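Side-chain contacts in cytochrome c-552 (Thiobacillus ferrooxidans, PDB 1H1O), which carries electrons in the periplasm as a diheme, high-potential c-type cytochrome of the c4 class: residues 156-159 with 160-163; 25-29 with 30-34; 143-146 with 147-151. One frame throughout, in Å; residues are numbered along the deposited sequence.

Interaction 1: residues 156-159 with 160-163; sequences RVNT and LMNQ. With HEM (protoporphyrin IX containing Fe), chain C.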
loop_
_atom_site.group_PDB
_atom_site.type_symbol
_atom_site.label_atom_id
_atom_site.label_comp_id
_atom_site.label_asym_id
_atom_site.label_seq_id
_atom_site.Cartn_x
_atom_site.Cartn_y
_atom_site.Cartn_z
ATOM N N ARG A 156 3.381 1.781 -12.133
ATOM C CA ARG A 156 4.134 1.774 -10.899
ATOM C C ARG A 156 5.113 0.649 -11.204
ATOM O O ARG A 156 4.725 -0.521 -11.301
ATOM C CB ARG A 156 3.297 1.422 -9.674
ATOM C CG ARG A 156 4.185 1.379 -8.436
ATOM C CD ARG A 156 3.418 1.195 -7.151
ATOM N NE ARG A 156 4.330 0.863 -6.067
ATOM C CZ ARG A 156 3.964 0.694 -4.805
ATOM N NH1 ARG A 156 2.692 0.841 -4.458
ATOM N NH2 ARG A 156 4.869 0.341 -3.897
ATOM N N VAL A 157 6.377 1.013 -11.387
ATOM C CA VAL A 157 7.404 0.054 -11.745
ATOM C C VAL A 157 8.042 -0.672 -10.575
ATOM O O VAL A 157 8.648 -0.067 -9.683
ATOM C CB VAL A 157 8.522 0.732 -12.565
ATOM C CG1 VAL A 157 9.606 -0.270 -12.888
ATOM C CG2 VAL A 157 7.958 1.308 -13.849
ATOM N N ASN A 158 7.905 -1.987 -10.604
ATOM C CA ASN A 158 8.475 -2.868 -9.600
ATOM C C ASN A 158 8.476 -4.252 -10.227
ATOM O O ASN A 158 7.428 -4.820 -10.522
ATOM C CB ASN A 158 7.641 -2.863 -8.321
ATOM C CG ASN A 158 8.160 -3.848 -7.292
ATOM O OD1 ASN A 158 7.666 -4.976 -7.187
ATOM N ND2 ASN A 158 9.178 -3.434 -6.537
ATOM N N THR A 159 9.671 -4.774 -10.455
ATOM C CA THR A 159 9.817 -6.078 -11.076
ATOM C C THR A 159 8.926 -7.121 -10.408
ATOM O O THR A 159 8.170 -7.820 -11.080
ATOM C CB THR A 159 11.285 -6.541 -11.026
ATOM O OG1 THR A 159 12.091 -5.627 -11.777
ATOM C CG2 THR A 159 11.424 -7.938 -11.622
ATOM N N LEU A 160 8.999 -7.207 -9.087
ATOM C CA LEU A 160 8.202 -8.187 -8.345
ATOM C C LEU A 160 6.709 -8.057 -8.558
ATOM O O LEU A 160 6.056 -8.985 -9.052
ATOM C CB LEU A 160 8.520 -8.084 -6.853
ATOM C CG LEU A 160 9.653 -8.960 -6.301
ATOM C CD1 LEU A 160 10.682 -9.248 -7.368
ATOM C CD2 LEU A 160 10.272 -8.274 -5.092
ATOM N N MET A 161 6.161 -6.903 -8.198
ATOM C CA MET A 161 4.729 -6.676 -8.343
ATOM C C MET A 161 4.245 -6.545 -9.772
ATOM O O MET A 161 3.114 -6.893 -10.068
ATOM C CB MET A 161 4.303 -5.459 -7.525
ATOM C CG MET A 161 4.246 -5.762 -6.034
ATOM S SD MET A 161 3.123 -7.152 -5.684
ATOM C CE MET A 161 1.620 -6.551 -6.439
ATOM N N ASN A 162 5.078 -6.027 -10.665
ATOM C CA ASN A 162 4.641 -5.944 -12.054
ATOM C C ASN A 162 4.414 -7.380 -12.534
ATOM O O ASN A 162 3.441 -7.670 -13.236
ATOM C CB ASN A 162 5.679 -5.235 -12.923
ATOM C CG ASN A 162 5.697 -3.741 -12.686
ATOM O OD1 ASN A 162 4.655 -3.138 -12.437
ATOM N ND2 ASN A 162 6.873 -3.137 -12.768
ATOM N N GLN A 163 5.299 -8.286 -12.129
ATOM C CA GLN A 163 5.144 -9.671 -12.519
ATOM C C GLN A 163 3.959 -10.292 -11.792
ATOM O O GLN A 163 3.133 -10.942 -12.416
ATOM C CB GLN A 163 6.417 -10.457 -12.228
ATOM C CG GLN A 163 7.488 -10.270 -13.276
ATOM C CD GLN A 163 7.058 -10.805 -14.618
ATOM O OE1 GLN A 163 7.064 -10.079 -15.614
ATOM N NE2 GLN A 163 6.673 -12.084 -14.656
HETATM C CHA HEM C . 3.582 -4.142 -2.816
HETATM C CHB HEM C . -0.472 -6.585 -3.537
HETATM C CHC HEM C . 2.130 -10.611 -4.027
HETATM C CHD HEM C . 6.139 -8.173 -3.257
HETATM C C1A HEM C . 2.230 -4.448 -2.970
HETATM C C2A HEM C . 1.149 -3.488 -2.917
HETATM C C3A HEM C . -0.004 -4.163 -3.110
HETATM C C4A HEM C . 0.395 -5.556 -3.293
HETATM C CMA HEM C . -1.416 -3.657 -3.152
HETATM C CAA HEM C . 1.331 -2.026 -2.697
HETATM C CBA HEM C . 1.416 -1.641 -1.228
HETATM C CGA HEM C . 1.401 -0.273 -0.991
HETATM O O1A HEM C . 1.302 0.056 0.226
HETATM O O2A HEM C . 1.497 0.583 -1.876
HETATM C C1B HEM C . -0.096 -7.900 -3.736
HETATM C C2B HEM C . -1.037 -8.948 -4.034
HETATM C C3B HEM C . -0.289 -10.070 -4.203
HETATM C C4B HEM C . 1.078 -9.715 -3.967
HETATM C CMB HEM C . -2.529 -8.731 -4.149
HETATM C CAB HEM C . -0.701 -11.449 -4.580
HETATM C CBB HEM C . -1.573 -11.516 -5.872
HETATM C C1C HEM C . 3.438 -10.316 -3.846
HETATM C C2C HEM C . 4.519 -11.266 -3.926
HETATM C C3C HEM C . 5.645 -10.539 -3.724
HETATM C C4C HEM C . 5.254 -9.197 -3.501
HETATM C CMC HEM C . 4.317 -12.743 -4.206
HETATM C CAC HEM C . 7.127 -10.976 -3.727
HETATM C CBC HEM C . 7.539 -11.766 -5.010
HETATM C C1D HEM C . 5.806 -6.846 -3.061
HETATM C C2D HEM C . 6.785 -5.793 -2.827
HETATM C C3D HEM C . 6.072 -4.672 -2.715
HETATM C C4D HEM C . 4.643 -5.036 -2.869
HETATM C CMD HEM C . 8.267 -6.009 -2.760
HETATM C CAD HEM C . 6.549 -3.258 -2.490
HETATM C CBD HEM C . 7.092 -2.655 -3.861
HETATM C CGD HEM C . 7.890 -1.499 -3.687
HETATM O O1D HEM C . 9.061 -1.592 -3.174
HETATM O O2D HEM C . 7.460 -0.370 -4.041
HETATM N NA HEM C . 1.764 -5.695 -3.198
HETATM N NB HEM C . 1.204 -8.377 -3.699
HETATM N NC HEM C . 3.910 -9.043 -3.576
HETATM N ND HEM C . 4.510 -6.361 -3.080
HETATM FE FE HEM C . 2.850 -7.386 -3.371
#
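With CG of N158 placed opposite its own backbone N (chi1 176°), the side chain reaches forward and delivers OD1 to the backbone N-H of M161. This is an N-cap on helix 159-165, the short helix that brings the methionine ligand to the second heme of a cytochrome c fold. The bond between M161 N and N158 OD1 is short at 2.6 Å, almost straight at 179°, and lies in the carbonyl plane. One residue on, the backbone N of N162 donates to N158 O at 2.6 Å. The cap thus holds the backbone of the very residue that binds the metal: the M161 chain bends at both chi2 and chi3, which turns SD back onto the heme iron at 2.3 Å, with H123 NE2 as the other axial ligand. R156, in the loop just ahead of the helix, does the opposite and stays extended, so its guanidinium bridges the two propionates. NH1 donates to O2A of the heme at 2.9 Å; NH2 donates to O2D and is also bonded to Y42 OH. Next to the cap, L160 rests on the substituents at the porphyrin edge, its CG 3.7 Å from heme CBC.

Interaction 2: residues 25-29 with 30-34; sequences RDTLY and PIVPR. With HEM (protoporphyrin IX containing Fe), chain D.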
loop_
_atom_site.group_PDB
_atom_site.type_symbol
_atom_site.label_atom_id
_atom_site.label_comp_id
_atom_site.label_asym_id
_atom_site.label_seq_id
_atom_site.Cartn_x
_atom_site.Cartn_y
_atom_site.Cartn_z
ATOM N N ARG A 25 -8.491 10.626 12.316
ATOM C CA ARG A 25 -9.039 10.844 10.982
ATOM C C ARG A 25 -8.322 10.011 9.917
ATOM O O ARG A 25 -7.098 10.025 9.821
ATOM C CB ARG A 25 -8.955 12.330 10.616
ATOM C CG ARG A 25 -9.663 12.680 9.318
ATOM C CD ARG A 25 -9.568 14.165 8.985
ATOM N NE ARG A 25 -8.274 14.534 8.424
ATOM C CZ ARG A 25 -7.148 14.649 9.121
ATOM N NH1 ARG A 25 -7.138 14.429 10.430
ATOM N NH2 ARG A 25 -6.026 14.984 8.504
ATOM N N ASP A 26 -9.099 9.289 9.115
ATOM C CA ASP A 26 -8.557 8.447 8.052
ATOM C C ASP A 26 -7.795 9.348 7.066
ATOM O O ASP A 26 -7.598 10.537 7.331
ATOM C CB ASP A 26 -9.716 7.730 7.347
ATOM C CG ASP A 26 -9.268 6.493 6.570
ATOM O OD1 ASP A 26 -8.068 6.157 6.618
ATOM O OD2 ASP A 26 -10.122 5.858 5.916
ATOM N N THR A 27 -7.364 8.793 5.937
ATOM C CA THR A 27 -6.646 9.582 4.935
ATOM C C THR A 27 -7.711 10.387 4.194
ATOM O O THR A 27 -8.878 10.027 4.234
ATOM C CB THR A 27 -5.947 8.686 3.917
ATOM O OG1 THR A 27 -6.940 8.050 3.111
ATOM C CG2 THR A 27 -5.109 7.634 4.614
ATOM N N LEU A 28 -7.312 11.452 3.506
ATOM C CA LEU A 28 -8.265 12.305 2.790
ATOM C C LEU A 28 -9.130 11.610 1.764
ATOM O O LEU A 28 -10.284 11.980 1.598
ATOM C CB LEU A 28 -7.553 13.471 2.100
ATOM C CG LEU A 28 -7.322 14.741 2.913
ATOM C CD1 LEU A 28 -6.949 15.862 1.956
ATOM C CD2 LEU A 28 -8.581 15.106 3.683
ATOM N N TYR A 29 -8.572 10.622 1.067
ATOM C CA TYR A 29 -9.315 9.877 0.052
ATOM C C TYR A 29 -8.859 8.416 -0.040
ATOM O O TYR A 29 -7.758 8.072 0.359
ATOM C CB TYR A 29 -9.142 10.503 -1.334
ATOM C CG TYR A 29 -8.972 12.007 -1.387
ATOM C CD1 TYR A 29 -7.721 12.589 -1.214
ATOM C CD2 TYR A 29 -10.045 12.841 -1.698
ATOM C CE1 TYR A 29 -7.536 13.958 -1.362
ATOM C CE2 TYR A 29 -9.870 14.219 -1.845
ATOM C CZ TYR A 29 -8.612 14.768 -1.679
ATOM O OH TYR A 29 -8.421 16.125 -1.847
ATOM N N PRO A 30 -9.715 7.534 -0.569
ATOM C CA PRO A 30 -9.351 6.115 -0.702
ATOM C C PRO A 30 -7.967 5.898 -1.351
ATOM O O PRO A 30 -7.258 4.940 -1.014
ATOM C CB PRO A 30 -10.478 5.561 -1.553
ATOM C CG PRO A 30 -11.657 6.384 -1.094
ATOM C CD PRO A 30 -11.091 7.775 -1.033
ATOM N N ILE A 31 -7.573 6.793 -2.255
ATOM C CA ILE A 31 -6.284 6.671 -2.931
ATOM C C ILE A 31 -5.089 7.121 -2.104
ATOM O O ILE A 31 -3.954 7.004 -2.552
ATOM C CB ILE A 31 -6.254 7.465 -4.225
ATOM C CG1 ILE A 31 -6.766 8.883 -3.954
ATOM C CG2 ILE A 31 -7.035 6.732 -5.287
ATOM C CD1 ILE A 31 -6.551 9.857 -5.081
ATOM N N VAL A 32 -5.336 7.674 -0.923
ATOM C CA VAL A 32 -4.234 8.083 -0.060
ATOM C C VAL A 32 -4.122 6.938 0.920
ATOM O O VAL A 32 -5.026 6.683 1.704
ATOM C CB VAL A 32 -4.509 9.376 0.712
ATOM C CG1 VAL A 32 -3.323 9.676 1.620
ATOM C CG2 VAL A 32 -4.707 10.532 -0.255
ATOM N N PRO A 33 -3.003 6.221 0.880
ATOM C CA PRO A 33 -2.820 5.088 1.780
ATOM C C PRO A 33 -2.567 5.481 3.207
ATOM O O PRO A 33 -2.004 6.549 3.492
ATOM C CB PRO A 33 -1.624 4.374 1.181
ATOM C CG PRO A 33 -0.771 5.527 0.756
ATOM C CD PRO A 33 -1.779 6.480 0.109
ATOM N N ARG A 34 -3.003 4.606 4.101
ATOM C CA ARG A 34 -2.773 4.792 5.516
ATOM C C ARG A 34 -1.292 4.468 5.654
ATOM O O ARG A 34 -0.755 3.666 4.891
ATOM C CB ARG A 34 -3.642 3.816 6.310
ATOM C CG ARG A 34 -5.122 4.124 6.117
ATOM C CD ARG A 34 -6.020 3.143 6.820
ATOM N NE ARG A 34 -7.416 3.494 6.588
ATOM C CZ ARG A 34 -8.333 2.646 6.138
ATOM N NH1 ARG A 34 -7.993 1.390 5.866
ATOM N NH2 ARG A 34 -9.586 3.048 5.975
HETATM C CHA HEM D . 1.563 7.776 -0.662
HETATM C CHB HEM D . 4.573 9.427 2.694
HETATM C CHC HEM D . 2.482 13.758 2.381
HETATM C CHD HEM D . -0.578 12.102 -0.858
HETATM C C1A HEM D . 2.585 7.829 0.288
HETATM C C2A HEM D . 3.473 6.739 0.637
HETATM C C3A HEM D . 4.324 7.207 1.593
HETATM C C4A HEM D . 3.941 8.586 1.811
HETATM C CMA HEM D . 5.453 6.509 2.308
HETATM C CAA HEM D . 3.435 5.358 0.028
HETATM C CBA HEM D . 2.608 4.357 0.866
HETATM C CGA HEM D . 2.515 3.053 0.324
HETATM O O1A HEM D . 1.686 2.274 0.916
HETATM O O2A HEM D . 3.168 2.656 -0.662
HETATM C C1B HEM D . 4.257 10.756 2.895
HETATM C C2B HEM D . 4.986 11.608 3.803
HETATM C C3B HEM D . 4.420 12.844 3.699
HETATM C C4B HEM D . 3.325 12.718 2.752
HETATM C CMB HEM D . 6.157 11.137 4.646
HETATM C CAB HEM D . 4.799 14.132 4.384
HETATM C CBB HEM D . 6.234 14.639 4.068
HETATM C C1C HEM D . 1.459 13.691 1.486
HETATM C C2C HEM D . 0.609 14.798 1.122
HETATM C C3C HEM D . -0.248 14.306 0.191
HETATM C C4C HEM D . 0.070 12.935 0.012
HETATM C CMC HEM D . 0.748 16.177 1.709
HETATM C CAC HEM D . -1.368 15.020 -0.584
HETATM C CBC HEM D . -0.880 16.265 -1.382
HETATM C C1D HEM D . -0.273 10.769 -1.092
HETATM C C2D HEM D . -0.974 9.949 -2.060
HETATM C C3D HEM D . -0.354 8.755 -2.019
HETATM C C4D HEM D . 0.697 8.831 -1.006
HETATM C CMD HEM D . -2.124 10.431 -2.912
HETATM C CAD HEM D . -0.603 7.536 -2.839
HETATM C CBD HEM D . 0.080 7.891 -4.262
HETATM C CGD HEM D . 0.453 6.813 -5.077
HETATM O O1D HEM D . -0.424 6.011 -5.451
HETATM O O2D HEM D . 1.643 6.664 -5.477
HETATM N NA HEM D . 2.878 8.942 1.008
HETATM N NB HEM D . 3.240 11.439 2.254
HETATM N NC HEM D . 1.107 12.548 0.792
HETATM N ND HEM D . 0.729 10.075 -0.464
HETATM FE FE HEM D . 1.959 10.750 0.913
#
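R34 reaches back along the loop to D26. From CB, CG sets off opposite the carbonyl carbon (chi1 -65°), and the chain then runs extended to NE. CG is the first atom to meet the earlier half of the loop, packing 3.8 Å from CG2 of T27; CG and CD both skirt OD1 of D26. NE then donates to D26 OD1 at 2.7 Å, and NH2 to D26 OD2 at 2.9 Å: a side-on, two-nitrogen salt bridge, one bond to each carboxylate oxygen on its syn side. The planes are tilted only 19° from each other but are offset, so both nitrogens sit out of the carboxylate plane while its oxygens stay near the guanidinium plane. The last nitrogen, NH1, turns to the carbonyl oxygen of G138.

Between these ends the chain makes a type I beta turn from Y29 to V32, closed by V32 N donating to Y29 O at 2.8 Å. T27 and V32 slide past each other, CB against CB at 3.6 Å. T27 OG1 lies 2.7 Å from V32 O, with Y29 O also near enough to compete for its proton, and is hydrogen-bonded to R140 NH1. CG2 of V32 fits at the edge of the Y29 ring and also meets methyl CMD of the first heme. P33 lies against the heme, CD 3.3 Å from CAD, and its carbonyl oxygen accepts from ND1 of H20, the predicted axial ligand, a hallmark of class I cytochromes c.

The backbone N of T27 adds a weak bond to D26 OD1, gripping the carboxylate from both halves of the loop. Such pairing probably keeps D26 ionised and helps fix the rotation of the R34 guanidinium, leaving NH1 directed at G138 O, the bond that joins this loop to the later part of the chain.

Interaction 3: residues 143-146 with 147-151; sequences YIIQ and QLTYF. With HEM (protoporphyrin IX containing Fe), chain C.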
loop_
_atom_site.group_PDB
_atom_site.type_symbol
_atom_site.label_atom_id
_atom_site.label_comp_id
_atom_site.label_asym_id
_atom_site.label_seq_id
_atom_site.Cartn_x
_atom_site.Cartn_y
_atom_site.Cartn_z
ATOM N N TYR A 143 -7.126 2.211 -2.321
ATOM C CA TYR A 143 -5.693 2.324 -2.484
ATOM C C TYR A 143 -5.076 1.037 -2.997
ATOM O O TYR A 143 -4.222 1.066 -3.886
ATOM C CB TYR A 143 -5.011 2.704 -1.186
ATOM C CG TYR A 143 -3.529 2.863 -1.374
ATOM C CD1 TYR A 143 -2.999 3.989 -2.010
ATOM C CD2 TYR A 143 -2.652 1.859 -0.967
ATOM C CE1 TYR A 143 -1.619 4.106 -2.233
ATOM C CE2 TYR A 143 -1.283 1.963 -1.183
ATOM C CZ TYR A 143 -0.771 3.081 -1.812
ATOM O OH TYR A 143 0.584 3.170 -2.002
ATOM N N ILE A 144 -5.497 -0.090 -2.433
ATOM C CA ILE A 144 -4.971 -1.380 -2.857
ATOM C C ILE A 144 -5.295 -1.617 -4.332
ATOM O O ILE A 144 -4.410 -1.921 -5.144
ATOM C CB ILE A 144 -5.564 -2.503 -1.999
ATOM C CG1 ILE A 144 -5.041 -2.363 -0.573
ATOM C CG2 ILE A 144 -5.223 -3.875 -2.604
ATOM C CD1 ILE A 144 -5.613 -3.343 0.380
ATOM N N ILE A 145 -6.566 -1.454 -4.674
ATOM C CA ILE A 145 -7.019 -1.631 -6.052
ATOM C C ILE A 145 -6.233 -0.717 -6.979
ATOM O O ILE A 145 -5.818 -1.119 -8.067
ATOM C CB ILE A 145 -8.503 -1.288 -6.190
ATOM C CG1 ILE A 145 -9.322 -2.241 -5.315
ATOM C CG2 ILE A 145 -8.920 -1.350 -7.667
ATOM C CD1 ILE A 145 -10.807 -1.984 -5.350
ATOM N N GLN A 146 -6.020 0.515 -6.541
ATOM C CA GLN A 146 -5.287 1.478 -7.354
ATOM C C GLN A 146 -3.853 1.037 -7.585
ATOM O O GLN A 146 -3.314 1.182 -8.676
ATOM C CB GLN A 146 -5.277 2.853 -6.694
ATOM C CG GLN A 146 -4.535 3.893 -7.525
ATOM C CD GLN A 146 -5.106 3.988 -8.937
ATOM O OE1 GLN A 146 -4.643 3.315 -9.869
ATOM N NE2 GLN A 146 -6.133 4.810 -9.093
ATOM N N GLN A 147 -3.216 0.519 -6.549
ATOM C CA GLN A 147 -1.844 0.087 -6.714
ATOM C C GLN A 147 -1.778 -1.180 -7.578
ATOM O O GLN A 147 -0.887 -1.322 -8.393
ATOM C CB GLN A 147 -1.198 -0.113 -5.350
ATOM C CG GLN A 147 -1.239 1.165 -4.514
ATOM C CD GLN A 147 -0.682 2.345 -5.280
ATOM O OE1 GLN A 147 -1.269 3.440 -5.295
ATOM N NE2 GLN A 147 0.451 2.132 -5.931
ATOM N N LEU A 148 -2.732 -2.088 -7.420
ATOM C CA LEU A 148 -2.718 -3.284 -8.230
ATOM C C LEU A 148 -2.909 -2.870 -9.689
ATOM O O LEU A 148 -2.337 -3.460 -10.599
ATOM C CB LEU A 148 -3.812 -4.248 -7.767
ATOM C CG LEU A 148 -3.437 -4.910 -6.439
ATOM C CD1 LEU A 148 -4.571 -5.816 -5.973
ATOM C CD2 LEU A 148 -2.125 -5.694 -6.625
ATOM N N THR A 149 -3.703 -1.829 -9.903
ATOM C CA THR A 149 -3.938 -1.332 -11.249
ATOM C C THR A 149 -2.624 -0.777 -11.814
ATOM O O THR A 149 -2.258 -1.050 -12.961
ATOM C CB THR A 149 -4.996 -0.233 -11.224
ATOM O OG1 THR A 149 -6.195 -0.766 -10.653
ATOM C CG2 THR A 149 -5.297 0.272 -12.641
ATOM N N TYR A 150 -1.916 -0.002 -10.995
ATOM C CA TYR A 150 -0.640 0.599 -11.399
ATOM C C TYR A 150 0.413 -0.480 -11.686
ATOM O O TYR A 150 1.233 -0.341 -12.590
ATOM C CB TYR A 150 -0.118 1.519 -10.292
ATOM C CG TYR A 150 -0.813 2.864 -10.145
ATOM C CD1 TYR A 150 -0.884 3.477 -8.898
ATOM C CD2 TYR A 150 -1.332 3.553 -11.246
ATOM C CE1 TYR A 150 -1.443 4.729 -8.736
ATOM C CE2 TYR A 150 -1.903 4.826 -11.098
ATOM C CZ TYR A 150 -1.953 5.408 -9.831
ATOM O OH TYR A 150 -2.501 6.656 -9.610
ATOM N N PHE A 151 0.399 -1.540 -10.890
ATOM C CA PHE A 151 1.335 -2.646 -11.066
ATOM C C PHE A 151 0.981 -3.442 -12.316
ATOM O O PHE A 151 1.853 -3.851 -13.079
ATOM C CB PHE A 151 1.295 -3.580 -9.854
ATOM C CG PHE A 151 1.987 -3.037 -8.644
ATOM C CD1 PHE A 151 3.287 -2.556 -8.731
ATOM C CD2 PHE A 151 1.378 -3.082 -7.402
ATOM C CE1 PHE A 151 3.974 -2.137 -7.587
ATOM C CE2 PHE A 151 2.070 -2.664 -6.252
ATOM C CZ PHE A 151 3.362 -2.198 -6.356
HETATM C CHA HEM C . 3.582 -4.142 -2.816
HETATM C CHB HEM C . -0.472 -6.585 -3.537
HETATM C CHC HEM C . 2.130 -10.611 -4.027
HETATM C CHD HEM C . 6.139 -8.173 -3.257
HETATM C C1A HEM C . 2.230 -4.448 -2.970
HETATM C C2A HEM C . 1.149 -3.488 -2.917
HETATM C C3A HEM C . -0.004 -4.163 -3.110
HETATM C C4A HEM C . 0.395 -5.556 -3.293
HETATM C CMA HEM C . -1.416 -3.657 -3.152
HETATM C CAA HEM C . 1.331 -2.026 -2.697
HETATM C CBA HEM C . 1.416 -1.641 -1.228
HETATM C CGA HEM C . 1.401 -0.273 -0.991
HETATM O O1A HEM C . 1.302 0.056 0.226
HETATM O O2A HEM C . 1.497 0.583 -1.876
HETATM C C1B HEM C . -0.096 -7.900 -3.736
HETATM C C2B HEM C . -1.037 -8.948 -4.034
HETATM C C3B HEM C . -0.289 -10.070 -4.203
HETATM C C4B HEM C . 1.078 -9.715 -3.967
HETATM C CMB HEM C . -2.529 -8.731 -4.149
HETATM C CAB HEM C . -0.701 -11.449 -4.580
HETATM C CBB HEM C . -1.573 -11.516 -5.872
HETATM C C1C HEM C . 3.438 -10.316 -3.846
HETATM C C2C HEM C . 4.519 -11.266 -3.926
HETATM C C3C HEM C . 5.645 -10.539 -3.724
HETATM C C4C HEM C . 5.254 -9.197 -3.501
HETATM C CMC HEM C . 4.317 -12.743 -4.206
HETATM C CAC HEM C . 7.127 -10.976 -3.727
HETATM C CBC HEM C . 7.539 -11.766 -5.010
HETATM C C1D HEM C . 5.806 -6.846 -3.061
HETATM C C2D HEM C . 6.785 -5.793 -2.827
HETATM C C3D HEM C . 6.072 -4.672 -2.715
HETATM C C4D HEM C . 4.643 -5.036 -2.869
HETATM C CMD HEM C . 8.267 -6.009 -2.760
HETATM C CAD HEM C . 6.549 -3.258 -2.490
HETATM C CBD HEM C . 7.092 -2.655 -3.861
HETATM C CGD HEM C . 7.890 -1.499 -3.687
HETATM O O1D HEM C . 9.061 -1.592 -3.174
HETATM O O2D HEM C . 7.460 -0.370 -4.041
HETATM N NA HEM C . 1.764 -5.695 -3.198
HETATM N NB HEM C . 1.204 -8.377 -3.699
HETATM N NC HEM C . 3.910 -9.043 -3.576
HETATM N ND HEM C . 4.510 -6.361 -3.080
HETATM FE FE HEM C . 2.850 -7.386 -3.371
#
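Q146 and Q147 dominate this buried piece of helix 141-153, each folding its side chain against a tyrosine one turn away in the cytochrome c domain of the second heme. Q146 looks forward to Y150. Its chain starts opposite the backbone N and bends at chi2 (56°), which lays the amide over the ring face, the two planes 24° apart. OE1 sits 3.3 Å above the Y150 ring plane, over its centre, and CG approaches CE1 at 3.4 Å. The tyrosine hydroxyl is engaged elsewhere, with the backbone N of N59.

Q147 looks back to Y143 instead. Its CG lies over one ring face in a CH-pi contact, 3.5 Å from the centroid. With that face covered by CG, the Y143 ring carries its hydroxyl to the second heme, where OH donates to that heme's propionate O2A at 2.7 Å; a propionate of the first heme and R55 also come close to the hydroxyl. Further round the helix I144 and L148 lie side by side, CG2 to CD1, and turn toward the same porphyrin: L148 CD2 is 3.6 Å from the meso carbon CHB.

Backbone bonds four residues apart run through the segment, and T149 adds one of its own. I145 O takes two donors from opposite faces of its carbonyl plane, T149 N at 2.9 Å and T149 OG1 at 2.6 Å.

Interactions 1 and 3 both touch the second heme, and interaction 3 also lines the first heme's pocket through Y143, Q147 and Y150. The centres of interactions 1 and 3 are about 11 Å apart. They meet at R156, whose NE packs 3.2 Å from F151 CZ and whose backbone N probably bonds to Y150 O. Interaction 2 belongs to the first heme, yet it touches interaction 3 through Y143, whose CE1 lies 3.3 Å from P33 CD; their centres are about 14 Å apart. Interactions 1 and 2 do not touch, their centres being about 23 Å apart on opposite sides of the chain's centre. Residues 143-151 thus line both heme pockets, with FE of HEM (chain C) 18.7 Å from FE of HEM (chain D).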